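Side-chain contacts in probable aminotransferase (Pseudomonas aeruginosa, PDB 5YKR), which is a probable aminotransferase of the class-III family, whose members depend on pyridoxal phosphate: residues A[67-70]-A[76-79]; A[163-166]-A[172-175]; A[181-186]-A[198-203]. One frame throughout, in Å; residues are numbered along the deposited sequence.

Contacts 2 and 3 form one neighbourhood, with centres 8 Å apart. Two side-chain bonds probably tie them: Thr-200 OG1 lies 2.7 Å from Glu-172 O, and Arg-186 NE lies 2.9 Å from Gln-174 OE1. Contact 1 is a separate hairpin on the opposite side of the chain's centre. Its centre is 33 Å from that of contact 2 and 41 Å from that of contact 3. The cofactor is carried by Lys-286, just after strand 281-284 of the large sheet. Strand 158-162 runs parallel to that strand, and segment 163-166 of contact 2 follows it. Segment 163-166 and the modified lysine thus both follow the C-terminal ends of parallel strands.

Contact 1 of 3, residues A[67-70]-A[76-79]; sequences ARVT and QYVD
Arg-68 reaches along the hairpin to Gln-76, two residues from its own partner Val-78. Its CB lies 4.1 Å from Tyr-77 O. CG is turned away from the carbonyl carbon (chi1 -69°), and CD continues the extended chain. A bend at chi3 (78°) then brings the guanidinium round. NE only skirts the glutamine, at 4.1 Å from Gln-76 OE1. CZ is closer, and NH2 makes the hydrogen bond, 2.8 Å from Gln-76 OE1. The nitrogen lies in the plane of the amide carbonyl, but the oxygen sits 29° out of the guanidinium plane, so the bond is bent at the arginine. Thr-70 stands beside the glutamine and points the same way, with OG1 3.7 Å from Gln-76 CG.

Val-69 and Tyr-77 form the antiparallel hydrogen-bonded pair, and their side chains share the other face. Tyr-77 N donates to Val-69 O at 2.8 Å, and Val-69 N to Tyr-77 O at 3.0 Å. Val-69 CG2 touches the carboxylate of Asp-79, 3.6 Å from OD2. His-91 binds that same oxygen, while Ala-81 and Leu-82 donate backbone NH groups to OD1. Asp-71 holds the tyrosine hydroxyl.

The hairpin forms the middle of a four-strand sheet. Strand 61-65 flanks 68-71, strand 422-423 flanks 76-79, and Leu-110 of the second subunit packs on Val-69.

Contact 2 of 3, residues A[163-166]-A[172-175]; sequences NCNY and ESQV
Asn-165 and Ser-173 face each other with their CA atoms 7.5 Å apart, and the chain between them doubles back without pairing as strands. The amide of Asn-165 closes this gap. Its CG sits between the backbone N and the carbonyl carbon (chi1 71°), which aims the amide at the opposite backbone. ND2 donates to Ser-173 O at 3.1 Å, nearly straight at 168°. The oxygen lies in the amide plane, and the donor meets it on a lone pair. ND2 also bonds to Phe-162 O, and OD1 receives Arg-186 NH2, so both ends fix the amide's rotation. The OD1 atom of Asn-165 rests 3.7 Å from Ser-173 CB, while the serine hydroxyl turns to Val-170 O.

Two waters extend the contact. One accepts from Cys-164 N at 2.9 Å and donates to Val-175 O at 2.7 Å. The other joins Tyr-166 OH, in the plane of the ring, to Gln-174 NE2 by a weak bond. His-322 of the second subunit meets the Tyr-166 ring.

Gln-174 is the centre of an inverse gamma turn. The whole is a buried connection leaving strand 158-162 of the large central sheet in a pyridoxal-phosphate-dependent aminotransferase fold, beside the dimer interface.

Contact 3 of 3, residues A[181-186]-A[198-203]; sequences GRMVPR and TTTRLV
Met-183 carries this contact almost alone, reaching from strand 183-185 to Thr-200 and Leu-202 on strand 200-203. The two strands belong to different sheets and share no hydrogen bond here. Their nearest CA atoms, of Met-183 and Leu-202, are 6.5 Å apart.

The packed part is the methionine tip. The chain runs straight out from the backbone, with CG anti to N (chi1 -179°), and carries the sulfur between the two partners. SD lies 3.9 Å from Thr-200 CG2 and 3.9 Å from Leu-202 CB. Further back, CG passes 4.1 Å from Leu-202 CD2, where the two side chains cross at a slant. A bend at chi3 (68°) turns the methyl CE toward the backbone, within 3.3 Å of Thr-200 O. The hydroxyl of Thr-200 is engaged elsewhere, with Glu-172. Val-175 touches both Met-183 and Leu-202, and Phe-177 adds to the cover of Leu-202.

The other side is looser. Gly-181 and Arg-182 are exposed and touch a crystal neighbour. Arg-201 turns its side chain away from the contact and makes a salt bridge to Asp-219. Its backbone pairs with Val-159 and Val-161, which ties strand 200-203 into the large sheet.

The contact thus rests on van der Waals packing of the thioether against threonine and leucine carbons, and of its methyl and sulfur against the carbonyl oxygen of Thr-200. No hydrogen bond crosses between the two segments. The small hairpin of 175-177 and 183-185 meets the edge strand here through side-chain packing, which is largely apolar and non-directional.

Contact 1 of 3, residues A[67-70]-A[76-79]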
ATOM      1  N   ALA A  67      17.424   3.735 -19.010  1.00 13.27           N
ATOM      2  CA  ALA A  67      18.086   2.561 -18.434  1.00 13.98           C
ATOM      3  C   ALA A  67      19.477   2.889 -17.859  1.00 14.12           C
ATOM      4  O   ALA A  67      20.274   1.987 -17.663  1.00 16.85           O
ATOM      5  CB  ALA A  67      18.206   1.430 -19.469  1.00 15.10           C
ATOM      6  N   ARG A  68      19.755   4.148 -17.559  1.00 13.20           N
ATOM      7  CA  ARG A  68      21.041   4.578 -17.022  1.00 15.61           C
ATOM      8  C   ARG A  68      20.899   5.030 -15.598  1.00 14.09           C
ATOM      9  O   ARG A  68      19.976   5.781 -15.263  1.00 14.96           O
ATOM     10  CB  ARG A  68      21.635   5.704 -17.883  1.00 19.05           C
ATOM     11  CG  ARG A  68      22.059   5.199 -19.265  1.00 27.73           C
ATOM     12  CD  ARG A  68      22.704   6.266 -20.164  1.00 38.98           C
ATOM     13  NE  ARG A  68      24.096   6.550 -19.817  1.00 49.28           N
ATOM     14  CZ  ARG A  68      24.855   7.503 -20.370  1.00 59.30           C
ATOM     15  NH1 ARG A  68      24.393   8.321 -21.314  1.00 66.58           N
ATOM     16  NH2 ARG A  68      26.102   7.646 -19.956  1.00 67.42           N
ATOM     17  N   VAL A  69      21.786   4.572 -14.739  1.00 13.48           N
ATOM     18  CA  VAL A  69      21.830   4.977 -13.322  1.00 14.46           C
ATOM     19  C   VAL A  69      23.234   5.476 -13.000  1.00 13.85           C
ATOM     20  O   VAL A  69      24.187   4.830 -13.426  1.00 14.63           O
ATOM     21  CB  VAL A  69      21.471   3.788 -12.432  1.00 14.79           C
ATOM     22  CG1 VAL A  69      21.653   4.099 -10.928  1.00 14.85           C
ATOM     23  CG2 VAL A  69      20.057   3.367 -12.716  1.00 13.99           C
ATOM     24  N   THR A  70      23.344   6.547 -12.234  1.00 14.07           N
ATOM     25  CA  THR A  70      24.609   7.015 -11.705  1.00 14.92           C
ATOM     26  C   THR A  70      24.518   7.034 -10.195  1.00 14.22           C
ATOM     27  O   THR A  70      23.551   7.562  -9.645  1.00 13.95           O
ATOM     28  CB  THR A  70      24.950   8.432 -12.214  1.00 16.01           C
ATOM     29  OG1 THR A  70      24.952   8.457 -13.642  1.00 18.96           O
ATOM     30  CG2 THR A  70      26.280   8.891 -11.702  1.00 18.18           C
ATOM     31  N   GLN A  76      28.647   4.621 -13.179  1.00 17.09           N
ATOM     32  CA  GLN A  76      27.514   4.577 -14.110  1.00 17.00           C
ATOM     33  C   GLN A  76      27.168   3.153 -14.410  1.00 15.83           C
ATOM     34  O   GLN A  76      28.049   2.319 -14.566  1.00 18.05           O
ATOM     35  CB  GLN A  76      27.819   5.352 -15.397  1.00 19.84           C
ATOM     36  CG  GLN A  76      27.953   6.840 -15.130  1.00 25.59           C
ATOM     37  CD  GLN A  76      27.968   7.689 -16.393  1.00 29.90           C
ATOM     38  OE1 GLN A  76      27.207   7.481 -17.356  1.00 37.10           O
ATOM     39  NE2 GLN A  76      28.871   8.650 -16.396  1.00 40.29           N
ATOM     40  N   TYR A  77      25.872   2.872 -14.563  1.00 14.36           N
ATOM     41  CA  TYR A  77      25.358   1.548 -14.797  1.00 14.38           C
ATOM     42  C   TYR A  77      24.324   1.565 -15.911  1.00 14.43           C
ATOM     43  O   TYR A  77      23.610   2.570 -16.074  1.00 15.61           O
ATOM     44  CB  TYR A  77      24.660   0.995 -13.530  1.00 14.03           C
ATOM     45  CG  TYR A  77      25.492   1.073 -12.274  1.00 14.00           C
ATOM     46  CD1 TYR A  77      25.569   2.245 -11.556  1.00 13.41           C
ATOM     47  CD2 TYR A  77      26.247  -0.012 -11.834  1.00 13.36           C
ATOM     48  CE1 TYR A  77      26.395   2.362 -10.439  1.00 13.62           C
ATOM     49  CE2 TYR A  77      27.010   0.062 -10.686  1.00 14.05           C
ATOM     50  CZ  TYR A  77      27.096   1.256  -9.986  1.00 14.06           C
ATOM     51  OH  TYR A  77      27.903   1.291  -8.863  1.00 15.61           O
ATOM     52  N   VAL A  78      24.228   0.451 -16.633  1.00 13.90           N
ATOM     53  CA  VAL A  78      23.033   0.120 -17.377  1.00 14.60           C
ATOM     54  C   VAL A  78      22.171  -0.748 -16.440  1.00 14.21           C
ATOM     55  O   VAL A  78      22.648  -1.651 -15.735  1.00 14.00           O
ATOM     56  CB  VAL A  78      23.226  -0.589 -18.732  1.00 20.62           C
ATOM     57  CG1 VAL A  78      24.163  -1.691 -18.643  1.00 25.48           C
ATOM     58  CG2 VAL A  78      21.916  -1.132 -19.250  1.00 26.95           C
ATOM     59  N   ASP A  79      20.889  -0.394 -16.390  1.00 13.84           N
ATOM     60  CA  ASP A  79      19.940  -0.957 -15.436  1.00 13.19           C
ATOM     61  C   ASP A  79      18.994  -1.912 -16.110  1.00 12.06           C
ATOM     62  O   ASP A  79      18.086  -1.497 -16.875  1.00 13.07           O
ATOM     63  CB  ASP A  79      19.206   0.187 -14.736  1.00 13.07           C
ATOM     64  CG  ASP A  79      18.416  -0.269 -13.535  1.00 11.50           C
ATOM     65  OD1 ASP A  79      18.356  -1.495 -13.268  1.00 12.30           O
ATOM     66  OD2 ASP A  79      17.790   0.600 -12.865  1.00 13.19           O
TER

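Contact 2 of 3, residues A[163-166]-A[172-175]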
ATOM      1  N   ASN A 163       2.547 -23.775  -5.275  1.00 10.33           N
ATOM      2  CA  ASN A 163       3.780 -23.853  -4.503  1.00 10.28           C
ATOM      3  C   ASN A 163       4.849 -22.946  -5.166  1.00 10.20           C
ATOM      4  O   ASN A 163       5.010 -22.962  -6.404  1.00 11.53           O
ATOM      5  CB  ASN A 163       4.245 -25.322  -4.411  1.00 10.38           C
ATOM      6  CG  ASN A 163       5.327 -25.544  -3.371  1.00 10.69           C
ATOM      7  OD1 ASN A 163       5.406 -24.857  -2.348  1.00 12.62           O
ATOM      8  ND2 ASN A 163       6.266 -26.475  -3.701  1.00 11.58           N
ATOM      9  N   CYS A 164       5.540 -22.188  -4.340  1.00  9.40           N
ATOM     10  CA  CYS A 164       6.579 -21.223  -4.744  1.00 10.25           C
ATOM     11  C   CYS A 164       6.045 -20.055  -5.561  1.00 10.40           C
ATOM     12  O   CYS A 164       6.800 -19.394  -6.270  1.00 11.41           O
ATOM     13  CB  CYS A 164       7.774 -21.909  -5.443  1.00 11.07           C
ATOM     14  SG  CYS A 164       8.496 -23.219  -4.461  1.00 14.47           S
ATOM     15  N   ASN A 165       4.777 -19.712  -5.303  1.00  9.98           N
ATOM     16  CA  ASN A 165       4.185 -18.476  -5.770  1.00  9.90           C
ATOM     17  C   ASN A 165       4.885 -17.251  -5.169  1.00  9.46           C
ATOM     18  O   ASN A 165       5.570 -17.338  -4.134  1.00 10.14           O
ATOM     19  CB  ASN A 165       2.706 -18.398  -5.352  1.00 10.03           C
ATOM     20  CG  ASN A 165       2.502 -18.177  -3.858  1.00  9.70           C
ATOM     21  OD1 ASN A 165       2.692 -17.072  -3.385  1.00  9.80           O
ATOM     22  ND2 ASN A 165       2.139 -19.239  -3.110  1.00  9.64           N
ATOM     23  N   TYR A 166       4.623 -16.091  -5.766  1.00  9.26           N
ATOM     24  CA  TYR A 166       4.708 -14.832  -4.976  1.00  9.65           C
ATOM     25  C   TYR A 166       3.626 -13.906  -5.459  1.00  9.31           C
ATOM     26  O   TYR A 166       3.509 -13.651  -6.659  1.00 10.96           O
ATOM     27  CB  TYR A 166       6.073 -14.118  -5.034  1.00 10.86           C
ATOM     28  CG  TYR A 166       6.173 -12.943  -4.063  1.00 12.26           C
ATOM     29  CD1 TYR A 166       6.169 -13.188  -2.710  1.00 12.44           C
ATOM     30  CD2 TYR A 166       6.253 -11.622  -4.483  1.00 13.39           C
ATOM     31  CE1 TYR A 166       6.238 -12.180  -1.779  1.00 11.54           C
ATOM     32  CE2 TYR A 166       6.340 -10.578  -3.532  1.00 12.33           C
ATOM     33  CZ  TYR A 166       6.335 -10.894  -2.176  1.00 12.23           C
ATOM     34  OH  TYR A 166       6.417  -9.900  -1.192  1.00 12.74           O
ATOM     35  N   GLU A 172      -2.069 -15.406   3.469  1.00 13.26           N
ATOM     36  CA  GLU A 172      -2.642 -16.715   3.104  1.00 14.90           C
ATOM     37  C   GLU A 172      -1.833 -17.442   2.033  1.00 12.69           C
ATOM     38  O   GLU A 172      -1.957 -18.662   1.901  1.00 15.01           O
ATOM     39  CB  GLU A 172      -4.076 -16.622   2.568  1.00 19.90           C
ATOM     40  CG  GLU A 172      -5.065 -15.913   3.382  1.00 25.22           C
ATOM     41  CD  GLU A 172      -5.200 -14.505   2.869  1.00 27.12           C
ATOM     42  OE1 GLU A 172      -4.186 -13.788   3.031  1.00 26.40           O
ATOM     43  OE2 GLU A 172      -6.270 -14.139   2.315  1.00 31.39           O
ATOM     44  N   SER A 173      -1.034 -16.699   1.259  1.00 10.27           N
ATOM     45  CA  SER A 173      -0.233 -17.318   0.217  1.00  9.41           C
ATOM     46  C   SER A 173       1.120 -17.826   0.670  1.00  9.83           C
ATOM     47  O   SER A 173       1.826 -18.473  -0.110  1.00 10.79           O
ATOM     48  CB  SER A 173       0.029 -16.307  -0.942  1.00 10.71           C
ATOM     49  OG  SER A 173       0.940 -15.261  -0.566  1.00 10.36           O
ATOM     50  N   GLN A 174       1.501 -17.516   1.916  1.00  9.87           N
ATOM     51  CA  GLN A 174       2.878 -17.720   2.413  1.00  9.47           C
ATOM     52  C   GLN A 174       3.023 -19.155   2.959  1.00  9.41           C
ATOM     53  O   GLN A 174       3.270 -19.375   4.140  1.00  9.61           O
ATOM     54  CB  GLN A 174       3.252 -16.707   3.469  1.00  9.49           C
ATOM     55  CG  GLN A 174       3.061 -15.244   3.069  1.00  9.88           C
ATOM     56  CD  GLN A 174       4.108 -14.663   2.162  1.00 10.02           C
ATOM     57  OE1 GLN A 174       4.943 -15.408   1.586  1.00 10.93           O
ATOM     58  NE2 GLN A 174       4.115 -13.320   2.029  1.00 11.03           N
ATOM     59  N   VAL A 175       2.940 -20.109   2.031  1.00  9.76           N
ATOM     60  CA  VAL A 175       2.975 -21.540   2.323  1.00  9.42           C
ATOM     61  C   VAL A 175       3.900 -22.223   1.328  1.00 10.32           C
ATOM     62  O   VAL A 175       4.173 -21.682   0.250  1.00 11.10           O
ATOM     63  CB  VAL A 175       1.591 -22.209   2.298  1.00 10.88           C
ATOM     64  CG1 VAL A 175       0.742 -21.733   3.474  1.00 11.87           C
ATOM     65  CG2 VAL A 175       0.901 -21.969   0.980  1.00 11.21           C
TER
HETATM   66  O   HOH W   1       6.143 -21.566  -1.588  1.00 14.27           O
HETATM   67  O   HOH W   2       5.809 -10.785   1.509  1.00 12.66           O

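Contact 3 of 3, residues A[181-186]-A[198-203]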
ATOM      1  N   GLY A 181       5.039 -33.526   1.599  1.00 10.76           N
ATOM      2  CA  GLY A 181       3.911 -33.042   0.830  1.00 11.64           C
ATOM      3  C   GLY A 181       2.854 -32.344   1.655  1.00 10.66           C
ATOM      4  O   GLY A 181       1.733 -32.156   1.198  1.00 11.88           O
ATOM      5  N   ARG A 182       3.215 -31.947   2.882  1.00 10.32           N
ATOM      6  CA  ARG A 182       2.308 -31.229   3.763  1.00 10.70           C
ATOM      7  C   ARG A 182       2.463 -29.741   3.490  1.00  9.81           C
ATOM      8  O   ARG A 182       3.575 -29.247   3.253  1.00 11.20           O
ATOM      9  CB  ARG A 182       2.666 -31.466   5.216  1.00 14.40           C
ATOM     10  CG  ARG A 182       1.682 -30.926   6.203  1.00 21.02           C
ATOM     11  CD  ARG A 182       2.043 -31.280   7.662  1.00 24.34           C
ATOM     12  NE  ARG A 182       0.910 -30.936   8.511  1.00 25.68           N
ATOM     13  CZ  ARG A 182      -0.010 -31.804   8.950  1.00 24.94           C
ATOM     14  NH1 ARG A 182       0.066 -33.158   8.732  1.00 21.24           N
ATOM     15  NH2 ARG A 182      -1.009 -31.330   9.687  1.00 27.97           N
ATOM     16  N   MET A 183       1.334 -29.013   3.526  1.00 10.70           N
ATOM     17  CA  MET A 183       1.374 -27.553   3.436  1.00 11.12           C
ATOM     18  C   MET A 183       1.814 -26.975   4.755  1.00 11.48           C
ATOM     19  O   MET A 183       1.143 -27.195   5.787  1.00 13.62           O
ATOM     20  CB  MET A 183      -0.030 -27.064   3.082  1.00 11.86           C
ATOM     21  CG  MET A 183      -0.102 -25.549   2.933  1.00 12.61           C
ATOM     22  SD  MET A 183      -1.737 -24.916   2.591  1.00 12.48           S
ATOM     23  CE  MET A 183      -2.613 -25.257   4.137  1.00 13.96           C
ATOM     24  N   VAL A 184       2.902 -26.219   4.731  1.00 10.94           N
ATOM     25  CA  VAL A 184       3.489 -25.610   5.912  1.00 12.01           C
ATOM     26  C   VAL A 184       3.810 -24.138   5.618  1.00 11.08           C
ATOM     27  O   VAL A 184       3.800 -23.726   4.443  1.00 10.69           O
ATOM     28  CB  VAL A 184       4.783 -26.363   6.368  1.00 12.79           C
ATOM     29  CG1 VAL A 184       4.463 -27.807   6.735  1.00 15.67           C
ATOM     30  CG2 VAL A 184       5.910 -26.268   5.386  1.00 12.69           C
ATOM     31  N   PRO A 185       4.068 -23.344   6.651  1.00 11.67           N
ATOM     32  CA  PRO A 185       4.441 -21.946   6.400  1.00 11.74           C
ATOM     33  C   PRO A 185       5.699 -21.870   5.499  1.00 11.79           C
ATOM     34  O   PRO A 185       6.605 -22.688   5.592  1.00 12.40           O
ATOM     35  CB  PRO A 185       4.726 -21.414   7.780  1.00 13.01           C
ATOM     36  CG  PRO A 185       3.803 -22.198   8.639  1.00 13.22           C
ATOM     37  CD  PRO A 185       3.906 -23.593   8.077  1.00 13.36           C
ATOM     38  N   ARG A 186       5.727 -20.880   4.606  1.00 10.73           N
ATOM     39  CA  ARG A 186       6.877 -20.684   3.701  1.00 11.52           C
ATOM     40  C   ARG A 186       8.127 -20.446   4.547  1.00 11.15           C
ATOM     41  O   ARG A 186       8.047 -19.754   5.579  1.00 11.68           O
ATOM     42  CB  ARG A 186       6.609 -19.454   2.774  1.00 11.21           C
ATOM     43  CG  ARG A 186       7.408 -19.560   1.522  1.00 12.33           C
ATOM     44  CD  ARG A 186       7.385 -18.419   0.626  1.00 13.88           C
ATOM     45  NE  ARG A 186       6.137 -17.727   0.352  1.00 11.54           N
ATOM     46  CZ  ARG A 186       5.495 -17.714  -0.805  1.00 11.80           C
ATOM     47  NH1 ARG A 186       5.682 -18.668  -1.688  1.00 12.36           N
ATOM     48  NH2 ARG A 186       4.623 -16.722  -1.059  1.00 10.76           N
ATOM     49  N   THR A 198      -6.851 -23.472   7.507  1.00 15.84           N
ATOM     50  CA  THR A 198      -8.171 -22.881   7.483  1.00 17.09           C
ATOM     51  C   THR A 198      -8.396 -21.887   6.348  1.00 16.41           C
ATOM     52  O   THR A 198      -9.530 -21.564   6.034  1.00 20.17           O
ATOM     53  CB  THR A 198      -8.522 -22.199   8.824  1.00 21.23           C
ATOM     54  OG1 THR A 198      -7.845 -20.950   8.933  1.00 23.48           O
ATOM     55  CG2 THR A 198      -8.179 -23.106  10.028  1.00 20.86           C
ATOM     56  N   THR A 199      -7.308 -21.384   5.739  1.00 14.46           N
ATOM     57  CA  THR A 199      -7.394 -20.352   4.705  1.00 14.19           C
ATOM     58  C   THR A 199      -6.982 -20.767   3.309  1.00 12.71           C
ATOM     59  O   THR A 199      -7.341 -20.085   2.346  1.00 13.55           O
ATOM     60  CB  THR A 199      -6.502 -19.145   5.068  1.00 15.38           C
ATOM     61  OG1 THR A 199      -5.154 -19.559   5.208  1.00 16.31           O
ATOM     62  CG2 THR A 199      -6.929 -18.545   6.402  1.00 19.61           C
ATOM     63  N   THR A 200      -6.216 -21.847   3.176  1.00 11.72           N
ATOM     64  CA  THR A 200      -5.458 -22.094   1.976  1.00 11.24           C
ATOM     65  C   THR A 200      -5.437 -23.571   1.602  1.00 12.11           C
ATOM     66  O   THR A 200      -5.318 -24.435   2.479  1.00 13.65           O
ATOM     67  CB  THR A 200      -3.997 -21.605   2.175  1.00 11.28           C
ATOM     68  OG1 THR A 200      -3.994 -20.297   2.758  1.00 12.14           O
ATOM     69  CG2 THR A 200      -3.167 -21.668   0.921  1.00 10.78           C
ATOM     70  N   ARG A 201      -5.545 -23.826   0.286  1.00 10.29           N
ATOM     71  CA  ARG A 201      -5.237 -25.130  -0.298  1.00 10.96           C
ATOM     72  C   ARG A 201      -4.076 -24.919  -1.264  1.00 11.04           C
ATOM     73  O   ARG A 201      -4.092 -24.005  -2.089  1.00 15.28           O
ATOM     74  CB  ARG A 201      -6.430 -25.804  -0.934  1.00 11.52           C
ATOM     75  CG  ARG A 201      -7.519 -26.183   0.061  1.00 12.37           C
ATOM     76  CD  ARG A 201      -8.687 -26.916  -0.628  1.00 12.77           C
ATOM     77  NE  ARG A 201      -9.750 -27.285   0.316  1.00 12.54           N
ATOM     78  CZ  ARG A 201      -9.653 -28.300   1.170  1.00 12.44           C
ATOM     79  NH1 ARG A 201      -8.578 -29.111   1.176  1.00 11.84           N
ATOM     80  NH2 ARG A 201     -10.627 -28.535   1.999  1.00 12.87           N
ATOM     81  N   LEU A 202      -3.033 -25.712  -1.114  1.00 10.73           N
ATOM     82  CA  LEU A 202      -1.816 -25.598  -1.926  1.00 10.10           C
ATOM     83  C   LEU A 202      -1.752 -26.706  -2.957  1.00 10.49           C
ATOM     84  O   LEU A 202      -2.040 -27.876  -2.661  1.00 10.94           O
ATOM     85  CB  LEU A 202      -0.616 -25.637  -1.023  1.00 10.37           C
ATOM     86  CG  LEU A 202       0.737 -25.387  -1.662  1.00 11.13           C
ATOM     87  CD1 LEU A 202       0.808 -23.986  -2.289  1.00 11.61           C
ATOM     88  CD2 LEU A 202       1.920 -25.615  -0.680  1.00 10.92           C
ATOM     89  N   VAL A 203      -1.383 -26.343  -4.173  1.00 10.76           N
ATOM     90  CA  VAL A 203      -1.192 -27.248  -5.288  1.00 13.10           C
ATOM     91  C   VAL A 203       0.093 -26.904  -6.015  1.00 11.79           C
ATOM     92  O   VAL A 203       0.544 -25.757  -5.936  1.00 11.59           O
ATOM     93  CB  VAL A 203      -2.433 -27.133  -6.241  1.00 17.56           C
ATOM     94  CG1 VAL A 203      -2.407 -28.124  -7.328  1.00 21.28           C
ATOM     95  CG2 VAL A 203      -3.755 -27.253  -5.455  1.00 17.83           C
TER